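Local coordinates for uncharacterized protein (PDB 4EZI) that adopts the alpha/beta-hydrolase fold and is probably a hydrolase, perhaps a lipase or esterase, although its substrate is not established, at residues L126-Y131 against F226-T231; R217-L222 against A267-P272; S234-F239 against K287-T292; E241-P246 against L274-K279. All coordinates share one frame; numbering follows the deposited sequence.

Interaction 1. Residues L126-Y131 against F226-T231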
loop_
_atom_site.group_PDB
_atom_site.type_symbol
_atom_site.label_atom_id
_atom_site.label_comp_id
_atom_site.label_asym_id
_atom_site.label_seq_id
_atom_site.Cartn_x
_atom_site.Cartn_y
_atom_site.Cartn_z
ATOM N N LEU A 126 -6.674 -13.755 -10.451
ATOM C CA LEU A 126 -6.034 -12.983 -11.509
ATOM C C LEU A 126 -4.546 -13.287 -11.469
ATOM O O LEU A 126 -3.945 -13.414 -10.396
ATOM C CB LEU A 126 -6.288 -11.484 -11.371
ATOM C CG LEU A 126 -7.742 -11.030 -11.415
ATOM C CD1 LEU A 126 -7.918 -9.561 -11.050
ATOM C CD2 LEU A 126 -8.369 -11.306 -12.766
ATOM N N THR A 127 -3.942 -13.380 -12.645
ATOM C CA THR A 127 -2.586 -13.892 -12.753
ATOM C C THR A 127 -1.499 -12.861 -12.453
ATOM O O THR A 127 -0.372 -13.225 -12.236
ATOM C CB THR A 127 -2.331 -14.519 -14.134
ATOM O OG1 THR A 127 -2.539 -13.533 -15.134
ATOM C CG2 THR A 127 -3.263 -15.702 -14.362
ATOM N N LEU A 128 -1.862 -11.585 -12.442
ATOM C CA LEU A 128 -0.881 -10.494 -12.339
ATOM C C LEU A 128 -1.473 -9.386 -11.487
ATOM O O LEU A 128 -2.619 -8.997 -11.663
ATOM C CB LEU A 128 -0.574 -9.943 -13.738
ATOM C CG LEU A 128 0.476 -8.851 -13.820
ATOM C CD1 LEU A 128 1.826 -9.306 -13.283
ATOM C CD2 LEU A 128 0.578 -8.425 -15.293
ATOM N N HIS A 129 -0.699 -8.864 -10.545
ATOM C CA HIS A 129 -1.147 -7.723 -9.765
ATOM C C HIS A 129 -1.269 -6.484 -10.652
ATOM O O HIS A 129 -0.329 -6.179 -11.364
ATOM C CB HIS A 129 -0.100 -7.481 -8.670
ATOM C CG HIS A 129 -0.338 -6.262 -7.852
ATOM N ND1 HIS A 129 -1.515 -6.012 -7.188
ATOM C CD2 HIS A 129 0.450 -5.172 -7.651
ATOM C CE1 HIS A 129 -1.434 -4.813 -6.619
ATOM N NE2 HIS A 129 -0.247 -4.287 -6.869
ATOM N N PRO A 130 -2.416 -5.757 -10.580
ATOM C CA PRO A 130 -2.539 -4.442 -11.242
ATOM C C PRO A 130 -1.810 -3.393 -10.400
ATOM O O PRO A 130 -2.311 -2.899 -9.401
ATOM C CB PRO A 130 -4.066 -4.208 -11.300
ATOM C CG PRO A 130 -4.685 -5.524 -10.878
ATOM C CD PRO A 130 -3.692 -6.152 -9.967
ATOM N N TYR A 131 -0.590 -3.085 -10.809
ATOM C CA TYR A 131 0.408 -2.435 -9.966
ATOM C C TYR A 131 0.291 -0.919 -10.048
ATOM O O TYR A 131 0.360 -0.314 -11.124
ATOM C CB TYR A 131 1.786 -2.900 -10.410
ATOM C CG TYR A 131 2.933 -2.338 -9.617
ATOM C CD1 TYR A 131 2.983 -2.405 -8.223
ATOM C CD2 TYR A 131 3.985 -1.727 -10.246
ATOM C CE1 TYR A 131 4.055 -1.918 -7.503
ATOM C CE2 TYR A 131 5.077 -1.248 -9.553
ATOM C CZ TYR A 131 5.102 -1.326 -8.190
ATOM O OH TYR A 131 6.197 -0.810 -7.540
ATOM N N PHE A 226 4.718 -1.068 -16.185
ATOM C CA PHE A 226 4.319 -1.068 -17.585
ATOM C C PHE A 226 3.878 -2.436 -18.071
ATOM O O PHE A 226 2.986 -2.540 -18.916
ATOM C CB PHE A 226 5.391 -0.420 -18.478
ATOM C CG PHE A 226 5.487 1.066 -18.274
ATOM C CD1 PHE A 226 4.470 1.895 -18.717
ATOM C CD2 PHE A 226 6.548 1.612 -17.623
ATOM C CE1 PHE A 226 4.528 3.276 -18.515
ATOM C CE2 PHE A 226 6.623 2.990 -17.422
ATOM C CZ PHE A 226 5.612 3.814 -17.855
ATOM N N TYR A 227 4.465 -3.516 -17.536
ATOM C CA TYR A 227 3.993 -4.851 -17.894
ATOM C C TYR A 227 2.537 -5.037 -17.453
ATOM O O TYR A 227 1.677 -5.501 -18.218
ATOM C CB TYR A 227 4.916 -5.923 -17.310
ATOM C CG TYR A 227 4.425 -7.320 -17.546
ATOM C CD1 TYR A 227 4.174 -7.792 -18.816
ATOM C CD2 TYR A 227 4.177 -8.172 -16.497
ATOM C CE1 TYR A 227 3.692 -9.080 -19.044
ATOM C CE2 TYR A 227 3.697 -9.455 -16.705
ATOM C CZ TYR A 227 3.437 -9.902 -17.986
ATOM O OH TYR A 227 2.957 -11.184 -18.205
ATOM N N SER A 228 2.246 -4.646 -16.217
ATOM C CA SER A 228 0.908 -4.787 -15.671
ATOM C C SER A 228 -0.085 -3.853 -16.363
ATOM O O SER A 228 -1.217 -4.248 -16.661
ATOM C CB SER A 228 0.971 -4.515 -14.158
ATOM O OG SER A 228 -0.323 -4.634 -13.580
ATOM N N LEU A 229 0.315 -2.606 -16.622
ATOM C CA LEU A 229 -0.604 -1.684 -17.264
ATOM C C LEU A 229 -0.940 -2.121 -18.689
ATOM O O LEU A 229 -2.102 -2.072 -19.099
ATOM C CB LEU A 229 -0.081 -0.246 -17.223
ATOM C CG LEU A 229 -1.143 0.828 -17.457
ATOM C CD1 LEU A 229 -2.169 0.866 -16.304
ATOM C CD2 LEU A 229 -0.480 2.182 -17.602
ATOM N N GLN A 230 0.069 -2.521 -19.455
ATOM C CA GLN A 230 -0.197 -2.989 -20.810
ATOM C C GLN A 230 -1.041 -4.264 -20.764
ATOM O O GLN A 230 -1.941 -4.433 -21.595
ATOM C CB GLN A 230 1.114 -3.214 -21.565
ATOM C CG GLN A 230 0.945 -3.799 -22.954
ATOM C CD GLN A 230 0.217 -2.881 -23.934
ATOM O OE1 GLN A 230 0.030 -1.698 -23.682
ATOM N NE2 GLN A 230 -0.215 -3.448 -25.065
ATOM N N THR A 231 -0.770 -5.169 -19.831
ATOM C CA THR A 231 -1.575 -6.395 -19.689
ATOM C C THR A 231 -3.055 -6.095 -19.511
ATOM O O THR A 231 -3.900 -6.655 -20.213
ATOM C CB THR A 231 -1.070 -7.266 -18.519
ATOM O OG1 THR A 231 0.237 -7.765 -18.825
ATOM C CG2 THR A 231 -2.020 -8.427 -18.225
#
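L128 points into helix 218-233 and crosses the side chains of Y227 and T231 at a slant. With CG anti to the backbone N (chi1 -177°), the leucine pushes its branched end into the groove between these two residues. CD2 does most of the touching: it lies 3.6 Å from Y227 CE2, 3.6 Å from T231 OG1 and 3.7 Å from S228 CA. The T231 hydroxyl is held by its own helix, OG1 donating to Y227 O at 2.8 Å from the face opposite that used by T231 N, and it also hangs over one face of the Y227 ring, toward the rim. This intrahelical bond keeps the hydroxyl beside the ring, and L128 packs against both. S228 makes the polar link to the loop: its OG donates to H129 O at 2.7 Å, tilted 16° from the carbonyl plane, while its CB packs 4.2 Å from Y131 CB. The H129 ring turns elsewhere, bonding E170 and L119 O, and the Y131 hydroxyl bonds T83 near the putative Ser-His-Asp triad. A buried loop carbonyl is thus satisfied by a helix side chain, and apolar packing beside it joins the hydrolase core to the helical region, probably a lid, that follows strand 193-197.

Interaction 2. Residues R217-L222 against A267-P272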
loop_
_atom_site.group_PDB
_atom_site.type_symbol
_atom_site.label_atom_id
_atom_site.label_comp_id
_atom_site.label_asym_id
_atom_site.label_seq_id
_atom_site.Cartn_x
_atom_site.Cartn_y
_atom_site.Cartn_z
ATOM N N ARG A 217 15.920 -0.233 -6.980
ATOM C CA ARG A 217 14.747 -1.025 -7.365
ATOM C C ARG A 217 13.986 -0.425 -8.539
ATOM O O ARG A 217 12.948 -0.939 -8.930
ATOM C CB ARG A 217 13.838 -1.154 -6.136
ATOM C CG ARG A 217 14.436 -2.080 -5.039
ATOM C CD ARG A 217 13.915 -1.761 -3.660
ATOM N NE ARG A 217 14.396 -0.487 -3.153
ATOM C CZ ARG A 217 15.525 -0.321 -2.494
ATOM N NH1 ARG A 217 16.296 -1.345 -2.184
ATOM N NH2 ARG A 217 15.867 0.910 -2.126
ATOM N N ALA A 218 14.490 0.676 -9.092
ATOM C CA ALA A 218 13.750 1.449 -10.101
ATOM C C ALA A 218 13.382 0.646 -11.321
ATOM O O ALA A 218 12.243 0.675 -11.764
ATOM C CB ALA A 218 14.578 2.664 -10.524
ATOM N N THR A 219 14.339 -0.100 -11.872
ATOM C CA THR A 219 14.040 -0.861 -13.069
ATOM C C THR A 219 12.934 -1.882 -12.801
ATOM O O THR A 219 12.033 -2.072 -13.621
ATOM C CB THR A 219 15.288 -1.561 -13.599
ATOM O OG1 THR A 219 16.289 -0.558 -13.787
ATOM C CG2 THR A 219 15.005 -2.265 -14.933
ATOM N N ALA A 220 13.022 -2.576 -11.665
ATOM C CA ALA A 220 11.992 -3.549 -11.293
ATOM C C ALA A 220 10.627 -2.886 -11.168
ATOM O O ALA A 220 9.625 -3.428 -11.634
ATOM C CB ALA A 220 12.376 -4.290 -10.022
ATOM N N TYR A 221 10.545 -1.732 -10.503
ATOM C CA TYR A 221 9.275 -1.045 -10.376
ATOM C C TYR A 221 8.692 -0.718 -11.760
ATOM O O TYR A 221 7.493 -0.856 -12.003
ATOM C CB TYR A 221 9.428 0.257 -9.599
ATOM C CG TYR A 221 9.858 0.187 -8.154
ATOM C CD1 TYR A 221 9.430 -0.822 -7.315
ATOM C CD2 TYR A 221 10.633 1.183 -7.617
ATOM C CE1 TYR A 221 9.759 -0.823 -5.957
ATOM C CE2 TYR A 221 10.976 1.197 -6.271
ATOM C CZ TYR A 221 10.542 0.165 -5.447
ATOM O OH TYR A 221 10.862 0.173 -4.112
ATOM N N LEU A 222 9.519 -0.171 -12.642
ATOM C CA LEU A 222 9.033 0.258 -13.955
ATOM C C LEU A 222 8.645 -0.924 -14.816
ATOM O O LEU A 222 7.658 -0.858 -15.551
ATOM C CB LEU A 222 10.072 1.138 -14.666
ATOM C CG LEU A 222 10.264 2.503 -14.002
ATOM C CD1 LEU A 222 11.492 3.188 -14.591
ATOM C CD2 LEU A 222 9.043 3.397 -14.121
ATOM N N ALA A 267 18.392 -9.932 -12.285
ATOM C CA ALA A 267 18.150 -10.199 -13.713
ATOM C C ALA A 267 17.982 -8.939 -14.539
ATOM O O ALA A 267 18.071 -9.013 -15.752
ATOM C CB ALA A 267 16.920 -11.083 -13.875
ATOM N N LEU A 268 17.673 -7.811 -13.915
ATOM C CA LEU A 268 17.377 -6.585 -14.632
ATOM C C LEU A 268 18.534 -5.610 -14.472
ATOM O O LEU A 268 19.156 -5.519 -13.404
ATOM C CB LEU A 268 16.102 -5.956 -14.058
ATOM C CG LEU A 268 14.824 -6.759 -14.340
ATOM C CD1 LEU A 268 13.660 -6.097 -13.609
ATOM C CD2 LEU A 268 14.539 -6.934 -15.840
ATOM N N PRO A 269 18.785 -4.802 -15.503
ATOM C CA PRO A 269 19.820 -3.775 -15.356
ATOM C C PRO A 269 19.434 -2.703 -14.332
ATOM O O PRO A 269 18.262 -2.456 -14.097
ATOM C CB PRO A 269 19.911 -3.163 -16.752
ATOM C CG PRO A 269 18.591 -3.387 -17.354
ATOM C CD PRO A 269 18.067 -4.684 -16.782
ATOM N N GLN A 270 20.434 -2.068 -13.754
ATOM C CA GLN A 270 20.183 -0.982 -12.817
ATOM C C GLN A 270 19.673 0.298 -13.479
ATOM O O GLN A 270 18.925 1.042 -12.855
ATOM C CB GLN A 270 21.402 -0.730 -11.943
ATOM C CG GLN A 270 21.482 -1.760 -10.801
ATOM C CD GLN A 270 20.500 -1.459 -9.665
ATOM O OE1 GLN A 270 20.640 -0.429 -8.996
ATOM N NE2 GLN A 270 19.472 -2.329 -9.474
ATOM N N ASP A 271 20.055 0.525 -14.739
ATOM C CA ASP A 271 19.572 1.669 -15.516
ATOM C C ASP A 271 18.293 1.283 -16.258
ATOM O O ASP A 271 18.357 0.475 -17.188
ATOM C CB ASP A 271 20.637 2.106 -16.523
ATOM C CG ASP A 271 20.210 3.291 -17.377
ATOM O OD1 ASP A 271 19.079 3.810 -17.240
ATOM O OD2 ASP A 271 21.056 3.749 -18.204
ATOM N N PRO A 272 17.131 1.819 -15.836
ATOM C CA PRO A 272 15.885 1.390 -16.457
ATOM C C PRO A 272 15.815 1.677 -17.932
ATOM O O PRO A 272 15.042 1.020 -18.645
ATOM C CB PRO A 272 14.789 2.151 -15.682
ATOM C CG PRO A 272 15.402 2.626 -14.455
ATOM C CD PRO A 272 16.882 2.796 -14.759
HETATM O O HOH W 1 17.181 0.184 -10.819
#
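The pyrrolidine ring of P272 lies against the first turns of helix 218-233, with T219 OG1 3.4 Å from its CG and the A218 methyl 4.0 Å from the same atom. The aromatic ring here, that of Y221, carries R217 O 3.3 Å above one face, toward the rim, and its hydroxyl bonds D320. In the helical insertion of this alpha/beta hydrolase, the contact sets a helix start against the loop after helix 261-267. T219 carries it. A chi1 of -55° splits its branches: OG1, beside the backbone N, donates to P269 O at 2.8 Å, tilted 23° from the carbonyl plane, and CG2, beside the carbonyl carbon, meets L268 CB. A water extends the link, accepting from T219 N at 3.0 Å and donating to Q270 O at 2.8 Å, which satisfies an amide at the helix start. Q270 NE2 hydrogen-bonds P216 O, just before helix 218-233. L268 reaches the backbone of A220, and L222, which also meets helix 203-212, places CD1 3.6 Å from P272 CB.

Interaction 3. Residues S234-F239 against K287-T292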
loop_
_atom_site.group_PDB
_atom_site.type_symbol
_atom_site.label_atom_id
_atom_site.label_comp_id
_atom_site.label_asym_id
_atom_site.label_seq_id
_atom_site.Cartn_x
_atom_site.Cartn_y
_atom_site.Cartn_z
ATOM N N SER A 234 -3.827 -2.323 -22.308
ATOM C CA SER A 234 -3.386 -2.290 -23.698
ATOM C C SER A 234 -3.346 -0.874 -24.284
ATOM O O SER A 234 -3.791 -0.622 -25.413
ATOM C CB SER A 234 -4.240 -3.216 -24.566
ATOM O OG SER A 234 -3.561 -3.471 -25.780
ATOM N N TYR A 235 -2.749 0.048 -23.543
ATOM C CA TYR A 235 -2.630 1.422 -24.019
ATOM C C TYR A 235 -1.626 1.570 -25.163
ATOM O O TYR A 235 -1.697 2.544 -25.914
ATOM C CB TYR A 235 -2.252 2.385 -22.886
ATOM C CG TYR A 235 -3.292 2.575 -21.803
ATOM C CD1 TYR A 235 -4.661 2.698 -22.101
ATOM C CD2 TYR A 235 -2.916 2.645 -20.469
ATOM C CE1 TYR A 235 -5.613 2.915 -21.092
ATOM C CE2 TYR A 235 -3.858 2.836 -19.452
ATOM C CZ TYR A 235 -5.201 2.955 -19.777
ATOM O OH TYR A 235 -6.140 3.130 -18.797
ATOM N N TRP A 236 -0.700 0.625 -25.289
ATOM C CA TRP A 236 0.294 0.630 -26.351
ATOM C C TRP A 236 0.005 -0.514 -27.334
ATOM O O TRP A 236 -0.883 -1.339 -27.100
ATOM C CB TRP A 236 1.726 0.556 -25.769
ATOM C CG TRP A 236 2.011 1.781 -24.939
ATOM C CD1 TRP A 236 2.486 2.986 -25.413
ATOM C CD2 TRP A 236 1.774 1.971 -23.539
ATOM N NE1 TRP A 236 2.555 3.898 -24.397
ATOM C CE2 TRP A 236 2.127 3.303 -23.237
ATOM C CE3 TRP A 236 1.311 1.142 -22.508
ATOM C CZ2 TRP A 236 2.043 3.820 -21.941
ATOM C CZ3 TRP A 236 1.248 1.650 -21.230
ATOM C CH2 TRP A 236 1.601 2.978 -20.959
ATOM N N SER A 237 0.743 -0.556 -28.440
ATOM C CA SER A 237 0.436 -1.521 -29.497
ATOM C C SER A 237 0.724 -2.944 -29.056
ATOM O O SER A 237 0.077 -3.871 -29.496
ATOM C CB SER A 237 1.181 -1.188 -30.781
ATOM O OG SER A 237 2.579 -1.112 -30.570
ATOM N N GLY A 238 1.736 -3.112 -28.208
ATOM C CA GLY A 238 2.131 -4.402 -27.697
ATOM C C GLY A 238 3.330 -4.229 -26.779
ATOM O O GLY A 238 3.854 -3.129 -26.623
ATOM N N PHE A 239 3.787 -5.339 -26.217
ATOM C CA PHE A 239 4.874 -5.296 -25.285
ATOM C C PHE A 239 6.187 -4.896 -25.944
ATOM O O PHE A 239 7.086 -4.422 -25.250
ATOM C CB PHE A 239 5.026 -6.629 -24.549
ATOM C CG PHE A 239 3.854 -6.972 -23.655
ATOM C CD1 PHE A 239 3.641 -6.308 -22.472
ATOM C CD2 PHE A 239 2.975 -7.968 -24.003
ATOM C CE1 PHE A 239 2.574 -6.619 -21.664
ATOM C CE2 PHE A 239 1.898 -8.302 -23.178
ATOM C CZ PHE A 239 1.699 -7.625 -22.024
ATOM N N LYS A 287 6.244 13.586 -21.507
ATOM C CA LYS A 287 4.794 13.688 -21.537
ATOM C C LYS A 287 4.348 13.804 -22.965
ATOM O O LYS A 287 3.266 14.370 -23.251
ATOM C CB LYS A 287 4.310 14.865 -20.684
ATOM C CG LYS A 287 5.414 15.870 -20.352
ATOM C CD LYS A 287 6.618 15.158 -19.774
ATOM C CE LYS A 287 7.677 16.086 -19.239
ATOM N NZ LYS A 287 8.237 17.009 -20.256
ATOM N N THR A 288 5.144 13.229 -23.877
ATOM C CA THR A 288 4.605 13.192 -25.217
ATOM C C THR A 288 4.069 11.798 -25.591
ATOM O O THR A 288 3.504 11.615 -26.665
ATOM C CB THR A 288 5.643 13.626 -26.224
ATOM O OG1 THR A 288 6.820 12.825 -26.059
ATOM C CG2 THR A 288 5.983 15.112 -26.030
ATOM N N ASP A 289 4.121 10.842 -24.660
ATOM C CA ASP A 289 3.469 9.569 -24.896
ATOM C C ASP A 289 2.015 9.850 -25.192
ATOM O O ASP A 289 1.397 10.709 -24.549
ATOM C CB ASP A 289 3.604 8.660 -23.682
ATOM C CG ASP A 289 3.027 7.285 -23.909
ATOM O OD1 ASP A 289 1.797 7.109 -23.763
ATOM O OD2 ASP A 289 3.815 6.378 -24.250
ATOM N N ARG A 290 1.461 9.163 -26.178
ATOM C CA ARG A 290 0.081 9.401 -26.592
ATOM C C ARG A 290 -0.949 9.120 -25.507
ATOM O O ARG A 290 -2.091 9.564 -25.612
ATOM C CB ARG A 290 -0.249 8.614 -27.861
ATOM C CG ARG A 290 -0.237 7.113 -27.672
ATOM C CD ARG A 290 -0.311 6.443 -28.998
ATOM N NE ARG A 290 -0.261 4.979 -28.971
ATOM C CZ ARG A 290 0.856 4.247 -28.989
ATOM N NH1 ARG A 290 2.045 4.814 -28.874
ATOM N NH2 ARG A 290 0.766 2.924 -29.090
ATOM N N ASN A 291 -0.539 8.396 -24.467
ATOM C CA ASN A 291 -1.423 8.052 -23.341
ATOM C C ASN A 291 -1.225 8.923 -22.109
ATOM O O ASN A 291 -1.754 8.606 -21.038
ATOM C CB ASN A 291 -1.208 6.582 -22.986
ATOM C CG ASN A 291 -1.518 5.687 -24.150
ATOM O OD1 ASN A 291 -2.677 5.604 -24.569
ATOM N ND2 ASN A 291 -0.501 5.023 -24.690
ATOM N N THR A 292 -0.485 10.018 -22.256
ATOM C CA THR A 292 -0.145 10.810 -21.094
ATOM C C THR A 292 -1.367 11.247 -20.276
ATOM O O THR A 292 -1.328 11.215 -19.045
ATOM C CB THR A 292 0.734 12.000 -21.515
ATOM O OG1 THR A 292 1.988 11.514 -22.036
ATOM C CG2 THR A 292 1.018 12.894 -20.347
HETATM O O HOH W 2 -3.996 4.165 -26.490
#
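W236 NE1 donates to D289 OD2 at 2.8 Å, a nearly straight bond (162°) lying in the indole plane and using the carboxylate's syn lone pair. The other oxygen, OD1, accepts from N291 N at 2.8 Å on its anti side, somewhat out of the carboxylate plane, which makes D289 the head of an Asx turn; a type I beta turn from D289 to T292 overlaps it and leads into helix 292-299. Through its two oxygens the buried D289 joins this helix start to the loop after helix 218-233. N291 adds a second crossing bond, ND2 to Y235 O at 3.0 Å, bent and coming from well above the carbonyl plane. With its amide nearly perpendicular to the indole (80°), N291 also sets ND2 3.3 Å above one face of W236, toward the rim, and its CG 3.6 Å from Y235 CB. A water sits 2.7 Å from N291 OD1 and close to Y235 O. Around the W236 ring, F280 meets it edge-to-face and L229, I284 and L295 pack nearby. On the exposed side R290, extended from CG to NE, forms a salt bridge with E241, with W236 CD1 over one face of its guanidinium, 3.9 Å from NH1.

Interaction 4. Residues E241-P246 against L274-K279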
loop_
_atom_site.group_PDB
_atom_site.type_symbol
_atom_site.label_atom_id
_atom_site.label_comp_id
_atom_site.label_asym_id
_atom_site.label_seq_id
_atom_site.Cartn_x
_atom_site.Cartn_y
_atom_site.Cartn_z
ATOM N N GLU A 241 6.672 -2.625 -28.265
ATOM C CA GLU A 241 6.762 -1.173 -28.361
ATOM C C GLU A 241 7.410 -0.622 -27.081
ATOM O O GLU A 241 8.134 0.373 -27.123
ATOM C CB GLU A 241 5.364 -0.560 -28.546
ATOM C CG GLU A 241 5.422 0.962 -28.572
ATOM C CD GLU A 241 4.102 1.701 -28.794
ATOM O OE1 GLU A 241 3.069 1.068 -29.126
ATOM O OE2 GLU A 241 4.142 2.961 -28.678
ATOM N N ILE A 242 7.106 -1.249 -25.945
ATOM C CA ILE A 242 7.532 -0.794 -24.631
ATOM C C ILE A 242 8.942 -1.283 -24.319
ATOM O O ILE A 242 9.854 -0.485 -24.060
ATOM C CB ILE A 242 6.532 -1.285 -23.557
ATOM C CG1 ILE A 242 5.115 -0.776 -23.842
ATOM C CG2 ILE A 242 6.998 -0.877 -22.176
ATOM C CD1 ILE A 242 4.081 -1.398 -22.978
ATOM N N PHE A 243 9.134 -2.605 -24.335
ATOM C CA PHE A 243 10.325 -3.249 -23.794
ATOM C C PHE A 243 11.270 -3.687 -24.891
ATOM O O PHE A 243 10.884 -4.385 -25.835
ATOM C CB PHE A 243 9.940 -4.478 -22.957
ATOM C CG PHE A 243 9.147 -4.143 -21.726
ATOM C CD1 PHE A 243 9.680 -3.329 -20.727
ATOM C CD2 PHE A 243 7.892 -4.683 -21.536
ATOM C CE1 PHE A 243 8.949 -3.042 -19.583
ATOM C CE2 PHE A 243 7.157 -4.389 -20.413
ATOM C CZ PHE A 243 7.700 -3.593 -19.417
ATOM N N ALA A 244 12.540 -3.307 -24.745
ATOM C CA ALA A 244 13.621 -3.744 -25.628
ATOM C C ALA A 244 13.953 -5.206 -25.375
ATOM O O ALA A 244 13.818 -5.706 -24.263
ATOM C CB ALA A 244 14.857 -2.904 -25.384
ATOM N N PRO A 245 14.415 -5.921 -26.408
ATOM C CA PRO A 245 14.753 -7.322 -26.225
ATOM C C PRO A 245 16.028 -7.454 -25.388
ATOM O O PRO A 245 16.918 -6.614 -25.492
ATOM C CB PRO A 245 14.948 -7.839 -27.645
ATOM C CG PRO A 245 15.413 -6.618 -28.387
ATOM C CD PRO A 245 14.631 -5.484 -27.800
ATOM N N PRO A 246 16.144 -8.547 -24.620
ATOM C CA PRO A 246 15.165 -9.628 -24.440
ATOM C C PRO A 246 14.177 -9.382 -23.289
ATOM O O PRO A 246 13.471 -10.301 -22.891
ATOM C CB PRO A 246 16.067 -10.802 -24.093
ATOM C CG PRO A 246 17.126 -10.149 -23.198
ATOM C CD PRO A 246 17.376 -8.791 -23.836
ATOM N N LEU A 274 17.644 0.845 -20.151
ATOM C CA LEU A 274 18.105 -0.321 -20.928
ATOM C C LEU A 274 16.979 -1.332 -21.162
ATOM O O LEU A 274 17.092 -2.139 -22.094
ATOM C CB LEU A 274 19.302 -0.983 -20.245
ATOM C CG LEU A 274 20.604 -0.199 -20.301
ATOM C CD1 LEU A 274 21.615 -0.817 -19.359
ATOM C CD2 LEU A 274 21.116 -0.130 -21.742
ATOM N N ILE A 275 15.894 -1.295 -20.389
ATOM C CA ILE A 275 14.795 -2.248 -20.634
ATOM C C ILE A 275 13.763 -1.734 -21.623
ATOM O O ILE A 275 12.880 -2.485 -22.013
ATOM C CB ILE A 275 14.102 -2.753 -19.352
ATOM C CG1 ILE A 275 13.234 -1.679 -18.676
ATOM C CG2 ILE A 275 15.156 -3.413 -18.430
ATOM C CD1 ILE A 275 12.287 -2.250 -17.618
ATOM N N PHE A 276 13.857 -0.464 -22.025
ATOM C CA PHE A 276 12.823 0.141 -22.862
ATOM C C PHE A 276 13.320 0.446 -24.247
ATOM O O PHE A 276 14.475 0.801 -24.454
ATOM C CB PHE A 276 12.334 1.467 -22.242
ATOM C CG PHE A 276 11.583 1.289 -20.948
ATOM C CD1 PHE A 276 10.350 0.685 -20.946
ATOM C CD2 PHE A 276 12.133 1.706 -19.735
ATOM C CE1 PHE A 276 9.656 0.493 -19.769
ATOM C CE2 PHE A 276 11.453 1.505 -18.567
ATOM C CZ PHE A 276 10.213 0.911 -18.562
ATOM N N GLN A 277 12.410 0.415 -25.209
ATOM C CA GLN A 277 12.694 1.056 -26.490
ATOM C C GLN A 277 12.878 2.558 -26.250
ATOM O O GLN A 277 12.110 3.153 -25.524
ATOM C CB GLN A 277 11.567 0.839 -27.483
ATOM C CG GLN A 277 11.580 -0.563 -28.094
ATOM C CD GLN A 277 12.870 -0.833 -28.910
ATOM O OE1 GLN A 277 13.508 0.123 -29.373
ATOM N NE2 GLN A 277 13.241 -2.093 -29.081
ATOM N N PRO A 278 13.888 3.184 -26.879
ATOM C CA PRO A 278 14.096 4.612 -26.622
ATOM C C PRO A 278 12.921 5.523 -26.979
ATOM O O PRO A 278 12.661 6.481 -26.274
ATOM C CB PRO A 278 15.323 4.942 -27.470
ATOM C CG PRO A 278 16.082 3.704 -27.538
ATOM C CD PRO A 278 15.053 2.588 -27.550
ATOM N N LYS A 279 12.216 5.209 -28.051
ATOM C CA LYS A 279 11.092 6.024 -28.379
ATOM C C LYS A 279 10.142 6.069 -27.174
ATOM O O LYS A 279 9.813 7.156 -26.703
ATOM C CB LYS A 279 10.400 5.518 -29.631
ATOM C CG LYS A 279 9.252 6.402 -30.028
ATOM C CD LYS A 279 8.611 5.877 -31.282
ATOM C CE LYS A 279 7.175 6.351 -31.497
ATOM N NZ LYS A 279 6.991 7.819 -31.464
HETATM O O HOH W 3 11.326 -4.108 -28.448
#
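I242 O is gripped twice from across the contact: Q277 N donates to it at 2.9 Å, and F276 CA approaches it at 3.3 Å in a CA-H...O contact. The pseudo-two-fold counterpart forms at I275 O, which accepts from A244 N at 2.9 Å and meets F243 CA at 3.2 Å. Together these bonds make F243 and F276 the non-hydrogen-bonded pair of an isolated antiparallel bridge. Both phenylalanines have CG anti to the carbonyl carbon (chi1 -65° and -68°), which sends their rings side by side to the same side of the bridge. The planes lie 20° apart but are slid so far that the rings barely overlap, touching through F243 CE1 and F276 CE1 at 3.6 Å. Each ring is also covered by its own neighbour: I242 CG2 sits over the centre of the F243 face, and I275 CG1 over the F276 face toward its rim. On the outer side Q277, bent at chi2, brings NE2 near A244 CA and across P245, 3.9 Å from its CD, and a water accepts from NE2 and donates to F243 O at 2.7 Å. The bridge thus ties the chain following the short helix 239-242 to the segment leading into helix 278-285, with F243 and I275 resting on helix 247-254 and F276 reaching L222 of helix 218-233.

Overall arrangement
Interactions 1 and 2 are the buried contacts and share helix 218-233: one faces the loop after strand 112-116, near the putative active site, and the other the loop after helix 261-267. In both, a helix hydroxyl satisfies a loop carbonyl beside apolar packing. Interactions 3 and 4 lie further from the chain centre, are partly buried and join loops at helix ends, the third through side-chain polar bonds and the fourth through paired backbones. The salt bridge of R290 with E241 connects them. F226 of interaction 1 and L222 of interaction 2 both touch F276 of interaction 4, so F276 links the contacts on this helix to interaction 4.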